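Local structure of diaminopimelate decarboxylase (Psychromonas ingrahamii, 4XG1) at residues Gly158-Ile163 / Ile208-Glu213; Val197-Gly202 / Leu235-Gly240. The protein probably catalyses the pyridoxal-phosphate-dependent decarboxylation of meso-diaminopimelate to L-lysine, the last step of lysine biosynthesis by the diaminopimelate pathway. All blocks are in the same frame, centred on the assembly; numbering follows the deposited sequence.

Contact 1 of 2, residues Gly158-Ile163 / Ile208-Glu213; sequences GTHPYI and IAPFIE. With TME (propane), chain Q.
H160 packs its imidazole against A209, P210 and E213. The contact joins the starts of two helices, 161-169 and 209-227, at the end of the TIM barrel where the strands finish. H160 holds the N-cap position of the first helix. Its CG lies anti to the carbonyl carbon and beside the backbone N (chi1 -54°), and the ring reaches across to the second helix.

P210 sits over one face of that ring in a CH-pi contact. Its CG is 4.0 Å from the centroid of the H160 ring, over the face but displaced toward the rim. The proline ring stands across the imidazole. T159 CG2 of the same segment as H160 lies over the other face, also toward the rim. At the edge, A209 CB is 3.6 Å from H160 CE1.

E213 reaches another part of the ring edge, at CD2, from one turn further along its helix. Its CG is anti to the backbone N (chi1 -166°), and the chain runs on extended. This places OE1 in the ring plane, 3.2 Å from H160 CD2. The carboxylate is turned 64° from the imidazole. One water joins the two polar ends: it donates to E213 OE1 at 3.0 Å and is also hydrogen-bonded to H160 NE2 at 3.2 Å. The other carboxylate oxygen, OE2, accepts from the backbone N of D156, which ties E213 to the loop before the first helix.

A bound propane lies at the start of the second helix, with its C1 3.7 Å from A209 CB. The same CG of P210 that lies over H160 also makes an apolar contact with I163 CD1 at 3.5 Å.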
loop_
_atom_site.group_PDB
_atom_site.type_symbol
_atom_site.label_atom_id
_atom_site.label_comp_id
_atom_site.label_asym_id
_atom_site.label_seq_id
_atom_site.Cartn_x
_atom_site.Cartn_y
_atom_site.Cartn_z
ATOM N N GLY B 158 2.639 -29.256 -16.482
ATOM C CA GLY B 158 1.407 -29.819 -17.042
ATOM C C GLY B 158 0.347 -30.173 -16.025
ATOM O O GLY B 158 -0.802 -30.384 -16.389
ATOM N N THR B 159 0.725 -30.259 -14.757
ATOM C CA THR B 159 -0.257 -30.479 -13.697
ATOM C C THR B 159 -0.469 -29.256 -12.787
ATOM O O THR B 159 -1.530 -29.145 -12.160
ATOM C CB THR B 159 0.112 -31.729 -12.870
ATOM O OG1 THR B 159 0.031 -32.897 -13.720
ATOM C CG2 THR B 159 -0.839 -31.912 -11.743
ATOM N N HIS B 160 0.503 -28.347 -12.690
ATOM C CA HIS B 160 0.282 -27.130 -11.910
ATOM C C HIS B 160 0.953 -25.983 -12.633
ATOM O O HIS B 160 2.047 -25.558 -12.288
ATOM C CB HIS B 160 0.856 -27.293 -10.528
ATOM C CG HIS B 160 0.349 -28.489 -9.820
ATOM N ND1 HIS B 160 -0.969 -28.611 -9.432
ATOM C CD2 HIS B 160 0.972 -29.636 -9.441
ATOM C CE1 HIS B 160 -1.138 -29.783 -8.851
ATOM N NE2 HIS B 160 0.025 -30.419 -8.832
ATOM N N PRO B 161 0.299 -25.498 -13.689
ATOM C CA PRO B 161 1.009 -24.584 -14.562
ATOM C C PRO B 161 1.330 -23.242 -13.881
ATOM O O PRO B 161 2.430 -22.743 -14.021
ATOM C CB PRO B 161 0.058 -24.446 -15.763
ATOM C CG PRO B 161 -1.256 -25.023 -15.349
ATOM C CD PRO B 161 -1.152 -25.565 -13.978
ATOM N N TYR B 162 0.397 -22.685 -13.129
ATOM C CA TYR B 162 0.634 -21.382 -12.524
ATOM C C TYR B 162 1.749 -21.468 -11.468
ATOM O O TYR B 162 2.674 -20.656 -11.458
ATOM C CB TYR B 162 -0.637 -20.805 -11.880
ATOM C CG TYR B 162 -1.741 -20.511 -12.842
ATOM C CD1 TYR B 162 -1.640 -19.463 -13.761
ATOM C CD2 TYR B 162 -2.898 -21.277 -12.860
ATOM C CE1 TYR B 162 -2.667 -19.181 -14.670
ATOM C CE2 TYR B 162 -3.923 -20.999 -13.754
ATOM C CZ TYR B 162 -3.814 -19.948 -14.651
ATOM O OH TYR B 162 -4.849 -19.689 -15.558
ATOM N N ILE B 163 1.667 -22.465 -10.591
ATOM C CA ILE B 163 2.671 -22.575 -9.544
ATOM C C ILE B 163 4.045 -22.755 -10.145
ATOM O O ILE B 163 5.037 -22.175 -9.696
ATOM C CB ILE B 163 2.339 -23.727 -8.589
ATOM C CG1 ILE B 163 1.132 -23.346 -7.727
ATOM C CG2 ILE B 163 3.512 -24.060 -7.711
ATOM C CD1 ILE B 163 0.222 -24.532 -7.425
ATOM N N ILE B 208 -4.287 -29.598 -2.469
ATOM C CA ILE B 208 -3.179 -30.233 -1.733
ATOM C C ILE B 208 -2.036 -30.676 -2.644
ATOM O O ILE B 208 -0.874 -30.677 -2.256
ATOM C CB ILE B 208 -3.680 -31.497 -0.969
ATOM C CG1 ILE B 208 -4.640 -31.104 0.151
ATOM C CG2 ILE B 208 -2.556 -32.350 -0.365
ATOM C CD1 ILE B 208 -5.581 -32.213 0.613
ATOM N N ALA B 209 -2.347 -31.027 -3.879
ATOM C CA ALA B 209 -1.385 -31.686 -4.738
ATOM C C ALA B 209 -0.041 -30.990 -4.853
ATOM O O ALA B 209 1.013 -31.618 -4.730
ATOM C CB ALA B 209 -1.991 -31.929 -6.110
ATOM N N PRO B 210 -0.039 -29.679 -5.084
ATOM C CA PRO B 210 1.266 -29.057 -5.289
ATOM C C PRO B 210 2.152 -29.127 -4.079
ATOM O O PRO B 210 3.383 -29.115 -4.190
ATOM C CB PRO B 210 0.924 -27.592 -5.627
ATOM C CG PRO B 210 -0.530 -27.519 -5.785
ATOM C CD PRO B 210 -1.136 -28.714 -5.121
ATOM N N PHE B 211 1.531 -29.103 -2.911
ATOM C CA PHE B 211 2.304 -29.123 -1.666
ATOM C C PHE B 211 3.026 -30.468 -1.549
ATOM O O PHE B 211 4.229 -30.547 -1.322
ATOM C CB PHE B 211 1.365 -28.896 -0.481
ATOM C CG PHE B 211 0.747 -27.528 -0.456
ATOM C CD1 PHE B 211 1.528 -26.412 -0.126
ATOM C CD2 PHE B 211 -0.589 -27.335 -0.767
ATOM C CE1 PHE B 211 0.976 -25.126 -0.106
ATOM C CE2 PHE B 211 -1.144 -26.057 -0.743
ATOM C CZ PHE B 211 -0.361 -24.948 -0.431
ATOM N N ILE B 212 2.288 -31.525 -1.829
ATOM C CA ILE B 212 2.845 -32.868 -1.798
ATOM C C ILE B 212 3.922 -33.002 -2.831
ATOM O O ILE B 212 5.034 -33.462 -2.576
ATOM C CB ILE B 212 1.764 -33.909 -2.092
ATOM C CG1 ILE B 212 0.634 -33.846 -1.066
ATOM C CG2 ILE B 212 2.377 -35.289 -2.057
ATOM C CD1 ILE B 212 1.064 -34.006 0.379
ATOM N N GLU B 213 3.584 -32.611 -4.042
ATOM C CA GLU B 213 4.583 -32.638 -5.098
ATOM C C GLU B 213 5.872 -31.980 -4.664
ATOM O O GLU B 213 6.947 -32.505 -4.897
ATOM C CB GLU B 213 4.049 -32.016 -6.373
ATOM C CG GLU B 213 4.971 -32.361 -7.537
ATOM C CD GLU B 213 4.359 -32.224 -8.923
ATOM O OE1 GLU B 213 3.131 -31.952 -9.081
ATOM O OE2 GLU B 213 5.124 -32.419 -9.881
HETATM C C1 TME Q . -5.631 -32.059 -5.426
HETATM C C2 TME Q . -5.633 -32.111 -3.897
HETATM C C3 TME Q . -6.750 -31.276 -3.221
HETATM O O HOH W 1 0.643 -33.555 -8.752
#

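Contact 2 of 2, residues Val197-Gly202 / Leu235-Gly240; sequences VDCHIG and LDLGGG. With LLP ((2S)-2-amino-6-[[3-hydroxy-2-methyl-5-(phosphonooxymethyl)pyridin-4-yl]methylideneamino]hexanoic acid), chain T; SCN (thiocyanate ion), chain M.
D236 N donates to V197 O at 2.7 Å in a nearly straight bond (175°). C199 N donates back to D236 O at 2.9 Å. These two bonds pair the parallel strands 192-198 and 234-236. Beyond them, G239 N donates to H200 ND1 at 3.1 Å, in the imidazole plane. This bond helps to fix the rotation of the ring.

The cofactor adduct LLP lies over one face of H200, with its C3 3.5 Å above the ring plane and over the centre. The histidine CG is anti to the backbone N (chi1 175°), which carries the ring out over the pyridine. G240 N donates to phosphate oxygen OP3 of LLP at 2.9 Å. H200 NE2 makes a weak bond to the N of a thiocyanate ion, probably from the crystallisation liquor.

D236 OD1 accepts from G238 N at 2.9 Å, forming an Asx turn that leads into the glycines. D198 and D236 project together from one face of the sheet, their carboxylates turned 76° apart. D198 OD1 and D236 OD1 are like charges 3.4 Å apart, with E274 nearby. D236 OD2 also has a weak hydrogen bond from N124 ND2. A water bridges I201 N to L237 O and G239 O.

On the other face of the sheet, V197 CG1 packs 3.5 Å from L235 CD1. LLP also bonds to S203 and to E349 of the second subunit. The arrangement is a beta-alpha-beta unit of the TIM barrel, with the strand ends and the glycine-rich turn forming one side of the pyridoxal-phosphate site of class-II decarboxylases.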
loop_
_atom_site.group_PDB
_atom_site.type_symbol
_atom_site.label_atom_id
_atom_site.label_comp_id
_atom_site.label_asym_id
_atom_site.label_seq_id
_atom_site.Cartn_x
_atom_site.Cartn_y
_atom_site.Cartn_z
ATOM N N VAL B 197 16.150 -27.355 5.036
ATOM C CA VAL B 197 15.711 -27.075 3.680
ATOM C C VAL B 197 14.384 -26.340 3.745
ATOM O O VAL B 197 13.477 -26.706 4.517
ATOM C CB VAL B 197 15.579 -28.385 2.897
ATOM C CG1 VAL B 197 14.726 -28.217 1.634
ATOM C CG2 VAL B 197 16.967 -28.860 2.514
ATOM N N ASP B 198 14.241 -25.346 2.881
ATOM C CA ASP B 198 13.056 -24.483 2.888
ATOM C C ASP B 198 12.437 -24.307 1.501
ATOM O O ASP B 198 13.126 -24.352 0.480
ATOM C CB ASP B 198 13.476 -23.113 3.448
ATOM C CG ASP B 198 12.420 -22.049 3.264
ATOM O OD1 ASP B 198 11.327 -22.156 3.891
ATOM O OD2 ASP B 198 12.706 -21.119 2.475
ATOM N N CYS B 199 11.120 -24.138 1.474
ATOM C CA CYS B 199 10.469 -23.678 0.285
ATOM C C CYS B 199 9.161 -22.935 0.553
ATOM O O CYS B 199 8.532 -23.091 1.620
ATOM C CB CYS B 199 10.187 -24.836 -0.650
ATOM S SG CYS B 199 8.768 -25.801 -0.075
ATOM N N HIS B 200 8.760 -22.128 -0.431
ATOM C CA HIS B 200 7.451 -21.534 -0.396
ATOM C C HIS B 200 6.947 -21.439 -1.848
ATOM O O HIS B 200 7.573 -20.789 -2.640
ATOM C CB HIS B 200 7.500 -20.166 0.312
ATOM C CG HIS B 200 6.200 -19.436 0.292
ATOM N ND1 HIS B 200 5.209 -19.670 1.215
ATOM C CD2 HIS B 200 5.706 -18.510 -0.558
ATOM C CE1 HIS B 200 4.149 -18.938 0.932
ATOM N NE2 HIS B 200 4.433 -18.201 -0.128
ATOM N N ILE B 201 5.843 -22.098 -2.168
ATOM C CA ILE B 201 5.493 -22.357 -3.561
ATOM C C ILE B 201 4.441 -21.408 -4.155
ATOM O O ILE B 201 4.299 -21.326 -5.376
ATOM C CB ILE B 201 5.004 -23.799 -3.787
ATOM C CG1 ILE B 201 3.870 -24.178 -2.839
ATOM C CG2 ILE B 201 6.151 -24.744 -3.537
ATOM C CD1 ILE B 201 3.099 -25.398 -3.295
ATOM N N GLY B 202 3.752 -20.677 -3.277
ATOM C CA GLY B 202 2.857 -19.637 -3.679
ATOM C C GLY B 202 1.894 -19.329 -2.567
ATOM O O GLY B 202 2.068 -19.778 -1.448
ATOM N N LEU B 235 12.790 -29.414 7.736
ATOM C CA LEU B 235 12.255 -29.090 6.433
ATOM C C LEU B 235 11.107 -28.111 6.592
ATOM O O LEU B 235 10.098 -28.418 7.256
ATOM C CB LEU B 235 11.709 -30.344 5.772
ATOM C CG LEU B 235 11.018 -30.126 4.420
ATOM C CD1 LEU B 235 12.017 -29.713 3.358
ATOM C CD2 LEU B 235 10.296 -31.401 4.033
ATOM N N ASP B 236 11.274 -26.938 5.988
ATOM C CA ASP B 236 10.299 -25.851 6.084
ATOM C C ASP B 236 9.478 -25.796 4.782
ATOM O O ASP B 236 10.000 -25.539 3.701
ATOM C CB ASP B 236 11.068 -24.536 6.318
ATOM C CG ASP B 236 10.141 -23.337 6.592
ATOM O OD1 ASP B 236 9.016 -23.259 6.056
ATOM O OD2 ASP B 236 10.599 -22.410 7.271
ATOM N N LEU B 237 8.196 -26.040 4.900
ATOM C CA LEU B 237 7.311 -26.087 3.751
ATOM C C LEU B 237 6.544 -24.794 3.420
ATOM O O LEU B 237 5.623 -24.794 2.610
ATOM C CB LEU B 237 6.312 -27.217 3.969
ATOM C CG LEU B 237 7.000 -28.569 4.004
ATOM C CD1 LEU B 237 6.003 -29.654 4.387
ATOM C CD2 LEU B 237 7.652 -28.879 2.653
ATOM N N GLY B 238 6.941 -23.690 4.037
ATOM C CA GLY B 238 6.361 -22.397 3.767
ATOM C C GLY B 238 4.907 -22.354 4.130
ATOM O O GLY B 238 4.438 -23.151 4.962
ATOM N N GLY B 239 4.206 -21.374 3.564
ATOM C CA GLY B 239 2.769 -21.219 3.748
ATOM C C GLY B 239 2.115 -21.494 2.413
ATOM O O GLY B 239 2.624 -22.322 1.648
ATOM N N GLY B 240 1.030 -20.792 2.128
ATOM C CA GLY B 240 0.411 -20.846 0.823
ATOM C C GLY B 240 -0.956 -21.492 0.794
ATOM O O GLY B 240 -1.651 -21.450 -0.217
HETATM N N1 LLP T . 6.358 -17.770 3.825
HETATM C C2 LLP T . 6.916 -17.013 2.873
HETATM C "C2'" LLP T . 8.390 -17.155 2.590
HETATM C C3 LLP T . 6.055 -16.050 2.160
HETATM O O3 LLP T . 6.564 -15.283 1.169
HETATM C C4 LLP T . 4.629 -15.973 2.496
HETATM C "C4'" LLP T . 3.669 -15.056 1.806
HETATM C C5 LLP T . 4.133 -16.864 3.564
HETATM C C6 LLP T . 5.047 -17.705 4.183
HETATM C "C5'" LLP T . 2.699 -16.869 4.020
HETATM O OP4 LLP T . 1.818 -17.197 3.020
HETATM P P LLP T . 0.240 -17.355 3.248
HETATM O OP1 LLP T . -0.143 -16.108 4.033
HETATM O OP2 LLP T . -0.405 -17.573 1.860
HETATM O OP3 LLP T . -0.004 -18.712 3.935
HETATM N N LLP T . -0.377 -9.546 -0.308
HETATM C CA LLP T . -0.894 -10.851 -0.890
HETATM C CB LLP T . -0.345 -12.051 -0.125
HETATM C CG LLP T . 0.885 -12.717 -0.712
HETATM C CD LLP T . 1.962 -12.953 0.323
HETATM C CE LLP T . 3.088 -13.821 -0.269
HETATM N NZ LLP T . 4.134 -14.326 0.643
HETATM C C LLP T . -2.395 -10.887 -0.737
HETATM O O LLP T . -2.996 -10.016 -0.131
HETATM O OXT LLP T . -3.077 -11.790 -1.192
HETATM S S SCN M . 5.905 -16.787 -3.670
HETATM C C SCN M . 4.648 -16.283 -2.970
HETATM N N SCN M . 3.663 -15.988 -2.436
HETATM O O HOH W 2 4.996 -23.247 0.253
#

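Overall arrangement
The chain first leaves strand 145-152 and passes through 158-163 into helix 161-169. After helix 179-188 it runs along strand 192-198 and its extension to G202. Next it enters helix 209-227, where contact 1 closes a loop back to 158-163. Strand 234-236 follows, and contact 2 closes its own loop onto 197-202. The segments alternate along the chain, so the two closures cross and neither nests in the other. Helix 209-227 links them. Its F211 packs on I201, G239 and G240, while I163 of contact 1 touches I201. Thus contact 1 joins two outer helices of the barrel, and contact 2 joins the strands and loops at the cofactor.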